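Local coordinates for chitinase (Chromobacterium violaceum, PDB 4TXG), which probably hydrolyses the glycosidic bonds of chitin, as a bacterial family 18 glycoside hydrolase with a TIM-barrel fold, at residues Tyr173-Ser181 / His232-Lys240; Ala454-Tyr464 / Val597-Asp608. All blocks are in the same frame, centred on the assembly; numbering follows the deposited sequence.

Interaction 1: Tyr173-Ser181 / His232-Lys240. With CS (cesium ion), chain N; CS (cesium ion), chain E.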
loop_
_atom_site.group_PDB
_atom_site.type_symbol
_atom_site.label_atom_id
_atom_site.label_comp_id
_atom_site.label_asym_id
_atom_site.label_seq_id
_atom_site.Cartn_x
_atom_site.Cartn_y
_atom_site.Cartn_z
ATOM N N TYR A 173 10.212 -21.824 0.722
ATOM C CA TYR A 173 8.812 -21.571 1.006
ATOM C C TYR A 173 8.073 -21.632 -0.314
ATOM O O TYR A 173 8.198 -20.738 -1.148
ATOM C CB TYR A 173 8.607 -20.224 1.695
ATOM C CG TYR A 173 7.197 -20.039 2.207
ATOM C CD1 TYR A 173 6.200 -19.526 1.388
ATOM C CD2 TYR A 173 6.860 -20.395 3.509
ATOM C CE1 TYR A 173 4.904 -19.360 1.855
ATOM C CE2 TYR A 173 5.566 -20.235 3.988
ATOM C CZ TYR A 173 4.595 -19.712 3.156
ATOM O OH TYR A 173 3.312 -19.548 3.636
ATOM N N LEU A 174 7.320 -22.711 -0.496
ATOM C CA LEU A 174 6.677 -23.012 -1.769
ATOM C C LEU A 174 5.188 -22.723 -1.707
ATOM O O LEU A 174 4.639 -22.483 -0.629
ATOM C CB LEU A 174 6.906 -24.478 -2.134
ATOM C CG LEU A 174 8.378 -24.902 -2.124
ATOM C CD1 LEU A 174 8.485 -26.348 -2.596
ATOM C CD2 LEU A 174 9.204 -23.962 -3.008
ATOM N N ALA A 175 4.531 -22.737 -2.864
ATOM C CA ALA A 175 3.110 -22.396 -2.911
ATOM C C ALA A 175 2.303 -23.407 -2.094
ATOM O O ALA A 175 1.226 -23.102 -1.580
ATOM C CB ALA A 175 2.619 -22.337 -4.363
ATOM N N SER A 176 2.857 -24.604 -1.943
ATOM C CA SER A 176 2.224 -25.644 -1.146
ATOM C C SER A 176 2.333 -25.401 0.362
ATOM O O SER A 176 1.660 -26.072 1.137
ATOM C CB SER A 176 2.830 -27.008 -1.498
ATOM O OG SER A 176 4.244 -26.970 -1.413
ATOM N N ASP A 177 3.173 -24.445 0.775
ATOM C CA ASP A 177 3.344 -24.106 2.193
ATOM C C ASP A 177 2.410 -22.990 2.661
ATOM O O ASP A 177 2.321 -22.695 3.859
ATOM C CB ASP A 177 4.795 -23.687 2.465
ATOM C CG ASP A 177 5.781 -24.811 2.197
ATOM O OD1 ASP A 177 5.499 -25.944 2.630
ATOM O OD2 ASP A 177 6.819 -24.571 1.542
ATOM N N ILE A 178 1.738 -22.360 1.703
ATOM C CA ILE A 178 0.801 -21.279 1.979
ATOM C C ILE A 178 -0.399 -21.783 2.783
ATOM O O ILE A 178 -0.911 -22.873 2.507
ATOM C CB ILE A 178 0.315 -20.647 0.650
ATOM C CG1 ILE A 178 1.466 -19.937 -0.073
ATOM C CG2 ILE A 178 -0.845 -19.677 0.879
ATOM C CD1 ILE A 178 1.083 -19.431 -1.466
ATOM N N PRO A 179 -0.843 -21.014 3.794
ATOM C CA PRO A 179 -2.073 -21.360 4.519
ATOM C C PRO A 179 -3.327 -20.986 3.725
ATOM O O PRO A 179 -4.027 -20.027 4.053
ATOM C CB PRO A 179 -1.966 -20.531 5.803
ATOM C CG PRO A 179 -1.177 -19.322 5.386
ATOM C CD PRO A 179 -0.158 -19.850 4.395
ATOM N N TRP A 180 -3.601 -21.752 2.676
ATOM C CA TRP A 180 -4.706 -21.461 1.775
ATOM C C TRP A 180 -6.065 -21.324 2.464
ATOM O O TRP A 180 -6.907 -20.539 2.025
ATOM C CB TRP A 180 -4.792 -22.552 0.708
ATOM C CG TRP A 180 -3.696 -22.473 -0.313
ATOM C CD1 TRP A 180 -2.455 -23.042 -0.237
ATOM C CD2 TRP A 180 -3.749 -21.789 -1.570
ATOM N NE1 TRP A 180 -1.736 -22.757 -1.375
ATOM C CE2 TRP A 180 -2.504 -21.983 -2.203
ATOM C CE3 TRP A 180 -4.728 -21.034 -2.219
ATOM C CZ2 TRP A 180 -2.210 -21.439 -3.456
ATOM C CZ3 TRP A 180 -4.437 -20.507 -3.473
ATOM C CH2 TRP A 180 -3.185 -20.712 -4.073
ATOM N N SER A 181 -6.277 -22.078 3.543
ATOM C CA SER A 181 -7.578 -22.077 4.209
ATOM C C SER A 181 -7.771 -20.866 5.129
ATOM O O SER A 181 -8.820 -20.725 5.753
ATOM C CB SER A 181 -7.773 -23.362 5.026
ATOM O OG SER A 181 -6.907 -23.381 6.143
ATOM N N HIS A 232 6.182 -22.255 -9.608
ATOM C CA HIS A 232 5.212 -21.738 -8.640
ATOM C C HIS A 232 3.807 -21.653 -9.240
ATOM O O HIS A 232 2.817 -21.927 -8.561
ATOM C CB HIS A 232 5.593 -20.335 -8.151
ATOM C CG HIS A 232 6.881 -20.258 -7.380
ATOM N ND1 HIS A 232 7.164 -21.064 -6.300
ATOM C CD2 HIS A 232 7.934 -19.419 -7.517
ATOM C CE1 HIS A 232 8.355 -20.742 -5.816
ATOM N NE2 HIS A 232 8.834 -19.741 -6.526
ATOM N N PHE A 233 3.717 -21.239 -10.501
ATOM C CA PHE A 233 2.411 -20.984 -11.108
ATOM C C PHE A 233 1.578 -22.264 -11.224
ATOM O O PHE A 233 0.359 -22.244 -11.058
ATOM C CB PHE A 233 2.563 -20.350 -12.494
ATOM C CG PHE A 233 2.983 -18.882 -12.471
ATOM C CD1 PHE A 233 3.329 -18.249 -11.291
ATOM C CD2 PHE A 233 3.029 -18.156 -13.657
ATOM C CE1 PHE A 233 3.721 -16.908 -11.286
ATOM C CE2 PHE A 233 3.412 -16.824 -13.669
ATOM C CZ PHE A 233 3.752 -16.196 -12.479
ATOM N N ASN A 234 2.241 -23.371 -11.536
ATOM C CA ASN A 234 1.560 -24.664 -11.612
ATOM C C ASN A 234 0.894 -24.999 -10.265
ATOM O O ASN A 234 -0.285 -25.373 -10.208
ATOM C CB ASN A 234 2.564 -25.752 -12.025
ATOM C CG ASN A 234 1.907 -27.096 -12.295
ATOM O OD1 ASN A 234 1.331 -27.712 -11.395
ATOM N ND2 ASN A 234 2.020 -27.573 -13.532
ATOM N N LEU A 235 1.645 -24.852 -9.180
ATOM C CA LEU A 235 1.100 -25.114 -7.851
ATOM C C LEU A 235 -0.021 -24.125 -7.492
ATOM O O LEU A 235 -1.033 -24.527 -6.924
ATOM C CB LEU A 235 2.218 -25.077 -6.798
ATOM C CG LEU A 235 3.197 -26.259 -6.903
ATOM C CD1 LEU A 235 4.302 -26.195 -5.853
ATOM C CD2 LEU A 235 2.432 -27.578 -6.783
ATOM N N LEU A 236 0.136 -22.848 -7.835
ATOM C CA LEU A 236 -0.933 -21.879 -7.554
ATOM C C LEU A 236 -2.235 -22.302 -8.230
ATOM O O LEU A 236 -3.304 -22.297 -7.613
ATOM C CB LEU A 236 -0.537 -20.465 -8.011
ATOM C CG LEU A 236 0.581 -19.779 -7.222
ATOM C CD1 LEU A 236 0.888 -18.426 -7.867
ATOM C CD2 LEU A 236 0.199 -19.597 -5.766
ATOM N N THR A 237 -2.140 -22.708 -9.491
ATOM C CA THR A 237 -3.330 -23.121 -10.235
ATOM C C THR A 237 -3.988 -24.331 -9.588
ATOM O O THR A 237 -5.217 -24.395 -9.446
ATOM C CB THR A 237 -2.974 -23.431 -11.696
ATOM O OG1 THR A 237 -2.469 -22.237 -12.311
ATOM C CG2 THR A 237 -4.209 -23.904 -12.469
ATOM N N GLN A 238 -3.163 -25.287 -9.179
ATOM C CA GLN A 238 -3.674 -26.492 -8.522
ATOM C C GLN A 238 -4.391 -26.222 -7.200
ATOM O O GLN A 238 -5.469 -26.757 -6.941
ATOM C CB GLN A 238 -2.535 -27.459 -8.264
ATOM C CG GLN A 238 -2.062 -28.203 -9.479
ATOM C CD GLN A 238 -1.087 -29.274 -9.085
ATOM O OE1 GLN A 238 -1.490 -30.362 -8.683
ATOM N NE2 GLN A 238 0.205 -28.964 -9.153
ATOM N N TYR A 239 -3.771 -25.420 -6.344
ATOM C CA TYR A 239 -4.341 -25.196 -5.020
ATOM C C TYR A 239 -5.604 -24.351 -5.096
ATOM O O TYR A 239 -6.504 -24.516 -4.278
ATOM C CB TYR A 239 -3.311 -24.564 -4.080
ATOM C CG TYR A 239 -2.419 -25.606 -3.454
ATOM C CD1 TYR A 239 -1.292 -26.065 -4.112
ATOM C CD2 TYR A 239 -2.730 -26.163 -2.219
ATOM C CE1 TYR A 239 -0.487 -27.048 -3.552
ATOM C CE2 TYR A 239 -1.932 -27.142 -1.651
ATOM C CZ TYR A 239 -0.812 -27.581 -2.322
ATOM O OH TYR A 239 -0.018 -28.561 -1.758
ATOM N N LYS A 240 -5.690 -23.469 -6.087
ATOM C CA LYS A 240 -6.905 -22.679 -6.249
ATOM C C LYS A 240 -8.121 -23.556 -6.527
ATOM O O LYS A 240 -9.241 -23.172 -6.206
ATOM C CB LYS A 240 -6.739 -21.638 -7.359
ATOM C CG LYS A 240 -5.871 -20.474 -6.937
ATOM C CD LYS A 240 -6.348 -19.165 -7.531
ATOM C CE LYS A 240 -6.140 -19.113 -9.012
ATOM N NZ LYS A 240 -6.581 -17.790 -9.557
HETATM CS CS CS N . -0.611 -25.996 3.482
HETATM CS CS CS E . -0.704 -33.179 -9.100
HETATM O O HOH W 1 5.835 -23.303 -5.261
HETATM O O HOH W 2 0.048 -28.476 1.690
HETATM O O HOH W 3 -3.011 -26.633 1.862
#
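On the outside of the family 18 barrel, the loop that joins strand 155-161 to strand 185-193 packs against helix 231-242; Ala175 sits where the backbones come closest, and Trp180 meets Tyr239 toward the later end of both segments. The five-membered ring of Trp180 and the phenol ring of Tyr239 form an offset stack, with centroids 4.7 Å apart and planes 13° from parallel. CB of Tyr239 reaches over the six-membered ring, 3.3 Å from Trp180 CE2, in a CH-pi contact. Ile178 CG2 lies over the opposite face, while Leu236 CD2 comes to the edge, 3.8 Å from Trp180 CZ2. With Trp180 CG anti to its carbonyl carbon (chi1 -73°), the indole faces the helix, its rotation fixed by NE1, which donates a 3.0 Å hydrogen bond to Ala175 O near the ring plane. Ala175 turns its methyl to the helix, with CB 3.7 Å from Leu235 CB and also against Leu236 CD2. Tyr239 OH touches Ser176 CB at 3.3 Å and hydrogen-bonds to Gly220 O. A water links Ala175 N and His232 ND1, at 2.8 Å from each, while His232 NE2 is bonded to Ser162 O. A cesium ion rests on the carbonyls Ser176 O and Ile178 O. Direct contact between loop and helix is thus apolar and aromatic, the indole, imidazole and phenol polar atoms being bonded within the loop, to water or to neighbouring segments.

Interaction 2: Ala454-Tyr464 / Val597-Asp608. With CS (cesium ion), chain M.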
loop_
_atom_site.group_PDB
_atom_site.type_symbol
_atom_site.label_atom_id
_atom_site.label_comp_id
_atom_site.label_asym_id
_atom_site.label_seq_id
_atom_site.Cartn_x
_atom_site.Cartn_y
_atom_site.Cartn_z
ATOM N N ALA A 454 -13.752 2.657 3.264
ATOM C CA ALA A 454 -12.950 1.758 4.089
ATOM C C ALA A 454 -12.856 0.368 3.471
ATOM O O ALA A 454 -11.827 -0.297 3.581
ATOM C CB ALA A 454 -13.527 1.674 5.511
ATOM N N SER A 455 -13.922 -0.047 2.795
ATOM C CA SER A 455 -13.974 -1.375 2.178
ATOM C C SER A 455 -12.920 -1.587 1.080
ATOM O O SER A 455 -12.626 -2.723 0.719
ATOM C CB SER A 455 -15.374 -1.628 1.600
ATOM O OG SER A 455 -15.707 -0.640 0.629
ATOM N N ARG A 456 -12.345 -0.506 0.557
ATOM C CA ARG A 456 -11.358 -0.635 -0.514
ATOM C C ARG A 456 -9.952 -0.314 -0.022
ATOM O O ARG A 456 -9.054 -0.080 -0.822
ATOM C CB ARG A 456 -11.743 0.263 -1.715
ATOM C CG ARG A 456 -12.977 -0.288 -2.461
ATOM C CD ARG A 456 -13.572 0.645 -3.523
ATOM N NE ARG A 456 -12.594 1.054 -4.526
ATOM C CZ ARG A 456 -12.567 2.269 -5.062
ATOM N NH1 ARG A 456 -13.478 3.166 -4.696
ATOM N NH2 ARG A 456 -11.636 2.596 -5.952
ATOM N N VAL A 457 -9.764 -0.329 1.297
ATOM C CA VAL A 457 -8.438 -0.116 1.881
ATOM C C VAL A 457 -8.014 -1.321 2.721
ATOM O O VAL A 457 -8.791 -1.797 3.547
ATOM C CB VAL A 457 -8.405 1.144 2.782
ATOM C CG1 VAL A 457 -7.006 1.364 3.352
ATOM C CG2 VAL A 457 -8.862 2.384 1.997
ATOM N N ASN A 458 -6.793 -1.806 2.514
ATOM C CA ASN A 458 -6.214 -2.833 3.387
ATOM C C ASN A 458 -4.883 -2.338 3.928
ATOM O O ASN A 458 -4.092 -1.759 3.189
ATOM C CB ASN A 458 -6.029 -4.147 2.636
ATOM C CG ASN A 458 -7.265 -4.524 1.841
ATOM O OD1 ASN A 458 -8.238 -5.036 2.381
ATOM N ND2 ASN A 458 -7.244 -4.225 0.558
ATOM N N MET A 459 -4.633 -2.558 5.214
ATOM C CA MET A 459 -3.410 -2.045 5.821
ATOM C C MET A 459 -2.349 -3.133 5.940
ATOM O O MET A 459 -2.650 -4.260 6.342
ATOM C CB MET A 459 -3.720 -1.449 7.198
ATOM C CG MET A 459 -4.759 -0.330 7.144
ATOM S SD MET A 459 -4.419 0.961 5.935
ATOM C CE MET A 459 -2.870 1.625 6.551
ATOM N N GLY A 460 -1.107 -2.790 5.598
ATOM C CA GLY A 460 -0.023 -3.761 5.632
ATOM C C GLY A 460 0.645 -3.901 6.992
ATOM O O GLY A 460 0.779 -2.933 7.732
ATOM N N VAL A 461 1.079 -5.119 7.304
ATOM C CA VAL A 461 1.912 -5.381 8.473
ATOM C C VAL A 461 3.105 -6.232 8.042
ATOM O O VAL A 461 3.010 -6.987 7.059
ATOM C CB VAL A 461 1.142 -6.123 9.589
ATOM C CG1 VAL A 461 -0.034 -5.290 10.083
ATOM C CG2 VAL A 461 0.679 -7.503 9.108
ATOM N N PRO A 462 4.235 -6.110 8.756
ATOM C CA PRO A 462 5.433 -6.871 8.391
ATOM C C PRO A 462 5.553 -8.194 9.136
ATOM O O PRO A 462 5.238 -8.247 10.322
ATOM C CB PRO A 462 6.567 -5.935 8.809
ATOM C CG PRO A 462 6.021 -5.284 10.056
ATOM C CD PRO A 462 4.532 -5.106 9.801
ATOM N N TYR A 463 6.003 -9.240 8.448
ATOM C CA TYR A 463 6.351 -10.490 9.120
ATOM C C TYR A 463 7.874 -10.617 9.188
ATOM O O TYR A 463 8.432 -11.715 9.168
ATOM C CB TYR A 463 5.748 -11.701 8.395
ATOM C CG TYR A 463 4.255 -11.933 8.587
ATOM C CD1 TYR A 463 3.464 -11.056 9.335
ATOM C CD2 TYR A 463 3.646 -13.054 8.028
ATOM C CE1 TYR A 463 2.093 -11.296 9.498
ATOM C CE2 TYR A 463 2.288 -13.309 8.195
ATOM C CZ TYR A 463 1.520 -12.433 8.919
ATOM O OH TYR A 463 0.172 -12.699 9.065
ATOM N N TYR A 464 8.546 -9.476 9.279
ATOM C CA TYR A 464 10.003 -9.438 9.282
ATOM C C TYR A 464 10.437 -8.285 10.181
ATOM O O TYR A 464 9.627 -7.446 10.555
ATOM C CB TYR A 464 10.560 -9.243 7.867
ATOM C CG TYR A 464 10.132 -7.914 7.283
ATOM C CD1 TYR A 464 8.930 -7.799 6.596
ATOM C CD2 TYR A 464 10.897 -6.760 7.469
ATOM C CE1 TYR A 464 8.514 -6.592 6.087
ATOM C CE2 TYR A 464 10.481 -5.538 6.957
ATOM C CZ TYR A 464 9.285 -5.463 6.274
ATOM O OH TYR A 464 8.852 -4.258 5.761
ATOM N N VAL A 597 -12.196 -1.617 8.413
ATOM C CA VAL A 597 -11.236 -1.513 7.321
ATOM C C VAL A 597 -11.372 -2.741 6.420
ATOM O O VAL A 597 -11.795 -3.800 6.869
ATOM C CB VAL A 597 -9.800 -1.374 7.867
ATOM C CG1 VAL A 597 -8.808 -1.082 6.745
ATOM C CG2 VAL A 597 -9.750 -0.249 8.897
ATOM N N GLY A 598 -11.038 -2.585 5.146
ATOM C CA GLY A 598 -11.206 -3.665 4.191
ATOM C C GLY A 598 -10.508 -4.947 4.605
ATOM O O GLY A 598 -11.040 -6.056 4.424
ATOM N N GLY A 599 -9.319 -4.804 5.174
ATOM C CA GLY A 599 -8.550 -5.972 5.557
ATOM C C GLY A 599 -7.092 -5.671 5.840
ATOM O O GLY A 599 -6.709 -4.518 6.050
ATOM N N VAL A 600 -6.299 -6.736 5.852
ATOM C CA VAL A 600 -4.902 -6.689 6.236
ATOM C C VAL A 600 -4.067 -7.362 5.157
ATOM O O VAL A 600 -4.459 -8.400 4.617
ATOM C CB VAL A 600 -4.663 -7.392 7.603
ATOM C CG1 VAL A 600 -3.183 -7.447 7.933
ATOM C CG2 VAL A 600 -5.430 -6.691 8.733
ATOM N N MET A 601 -2.926 -6.753 4.835
ATOM C CA MET A 601 -1.974 -7.317 3.896
ATOM C C MET A 601 -0.695 -7.584 4.697
ATOM O O MET A 601 -0.442 -6.897 5.674
ATOM C CB MET A 601 -1.746 -6.346 2.726
ATOM C CG MET A 601 -0.580 -6.670 1.806
ATOM S SD MET A 601 0.960 -5.980 2.474
ATOM C CE MET A 601 0.792 -4.250 2.001
ATOM N N PHE A 602 0.093 -8.588 4.326
ATOM C CA PHE A 602 1.379 -8.752 5.000
ATOM C C PHE A 602 2.483 -9.163 4.033
ATOM O O PHE A 602 2.248 -9.874 3.052
ATOM C CB PHE A 602 1.263 -9.760 6.165
ATOM C CG PHE A 602 0.614 -11.057 5.794
ATOM C CD1 PHE A 602 1.374 -12.108 5.320
ATOM C CD2 PHE A 602 -0.751 -11.232 5.931
ATOM C CE1 PHE A 602 0.785 -13.314 4.984
ATOM C CE2 PHE A 602 -1.346 -12.441 5.593
ATOM C CZ PHE A 602 -0.574 -13.478 5.118
ATOM N N TRP A 603 3.679 -8.644 4.305
ATOM C CA TRP A 603 4.904 -9.050 3.637
ATOM C C TRP A 603 5.776 -9.720 4.690
ATOM O O TRP A 603 6.084 -9.066 5.685
ATOM C CB TRP A 603 5.633 -7.829 3.063
ATOM C CG TRP A 603 6.894 -8.199 2.371
ATOM C CD1 TRP A 603 8.090 -8.521 2.954
ATOM C CD2 TRP A 603 7.080 -8.337 0.965
ATOM N NE1 TRP A 603 9.012 -8.850 1.989
ATOM C CE2 TRP A 603 8.421 -8.732 0.757
ATOM C CE3 TRP A 603 6.246 -8.154 -0.149
ATOM C CZ2 TRP A 603 8.946 -8.951 -0.518
ATOM C CZ3 TRP A 603 6.770 -8.366 -1.407
ATOM C CH2 TRP A 603 8.106 -8.762 -1.584
ATOM N N GLU A 604 6.180 -10.981 4.534
ATOM C CA GLU A 604 5.801 -11.902 3.465
ATOM C C GLU A 604 5.422 -13.226 4.124
ATOM O O GLU A 604 5.726 -13.445 5.298
ATOM C CB GLU A 604 6.963 -12.123 2.485
ATOM C CG GLU A 604 8.231 -12.582 3.219
ATOM C CD GLU A 604 9.367 -12.988 2.301
ATOM O OE1 GLU A 604 10.370 -12.235 2.223
ATOM O OE2 GLU A 604 9.269 -14.066 1.678
ATOM N N LEU A 605 4.784 -14.116 3.371
ATOM C CA LEU A 605 4.301 -15.379 3.927
ATOM C C LEU A 605 5.404 -16.181 4.633
ATOM O O LEU A 605 5.184 -16.744 5.709
ATOM C CB LEU A 605 3.657 -16.215 2.822
ATOM C CG LEU A 605 2.241 -15.752 2.458
ATOM C CD1 LEU A 605 1.866 -16.187 1.041
ATOM C CD2 LEU A 605 1.248 -16.324 3.462
ATOM N N ALA A 606 6.598 -16.200 4.053
ATOM C CA ALA A 606 7.685 -17.026 4.590
ATOM C C ALA A 606 8.209 -16.550 5.948
ATOM O O ALA A 606 8.963 -17.268 6.610
ATOM C CB ALA A 606 8.829 -17.091 3.598
ATOM N N GLY A 607 7.827 -15.349 6.362
ATOM C CA GLY A 607 8.280 -14.829 7.642
ATOM C C GLY A 607 7.434 -15.233 8.842
ATOM O O GLY A 607 7.854 -15.048 9.986
ATOM N N ASP A 608 6.238 -15.763 8.597
ATOM C CA ASP A 608 5.350 -16.169 9.697
ATOM C C ASP A 608 5.934 -17.414 10.370
ATOM O O ASP A 608 6.755 -18.121 9.772
ATOM C CB ASP A 608 3.937 -16.432 9.168
ATOM C CG ASP A 608 2.871 -16.408 10.262
ATOM O OD1 ASP A 608 3.206 -16.240 11.456
ATOM O OD2 ASP A 608 1.684 -16.569 9.905
HETATM CS CS CS M . 8.828 -4.786 2.744
HETATM O O HOH W 4 6.623 -4.509 0.299
HETATM O O HOH W 5 11.393 -5.504 1.384
#
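Two adjacent parallel strands of the TIM barrel, 457-462 and 599-603, pair here, the latter being the last barrel strand. Met601 N donates to Met459 O at 2.9 Å and Val461 N to Met601 O, and Tyr463 N extends the ladder to Trp603 O at 2.8 Å. Just past the end of strand 457-462, Tyr463 lies on Phe602 in an offset stack with centroids 4.4 Å apart and planes at 13°, its OH above the centre of the phenyl ring. With chi1 50°, Phe602 CG sits between its backbone N and carbonyl carbon, turning the ring beneath the tyrosine. The Asp608 side chain lies alongside Tyr463, its CB 3.6 Å from Tyr463 CD2, its carboxylate bonded to Leu628 N and Thr629 N. On the other face of the sheet, Met601 CE packs on Gly460 CA at 3.8 Å. The Trp603-Glu604 peptide is cis without a proline, as in other family 18 chitinases, where this tryptophan commonly floors the substrate cleft. A cesium ion, not a cofactor, lies over its indole, bound by Tyr464 OH at 3.1 Å and Asp398. Helix 627-636 covers Tyr463 and Phe602, with Tyr463 OH bonded to Thr629; helix 441-448 packs on Met459 and Val597, and strands 391-395 and 155-161 continue the barrel.

Both contacts are buried parts of the same family 18 barrel, but interaction 2 lies within its strand wall and interaction 1 in the outer layer, their centres about 19 Å apart. Backbone hydrogen bonds between strands carry interaction 2, whereas interaction 1 joins loop to helix through side chains and a water. An offset aromatic stack occurs in each, against a helix residue in the first and between a strand residue and one just past the end of the neighbouring strand in the second. The two meet directly: Tyr173 OH packs 3.4 Å from Leu605 CB, and Ile178 and Pro179 also touch Leu605, joining the loop 173-181 to the turn that follows strand 599-603.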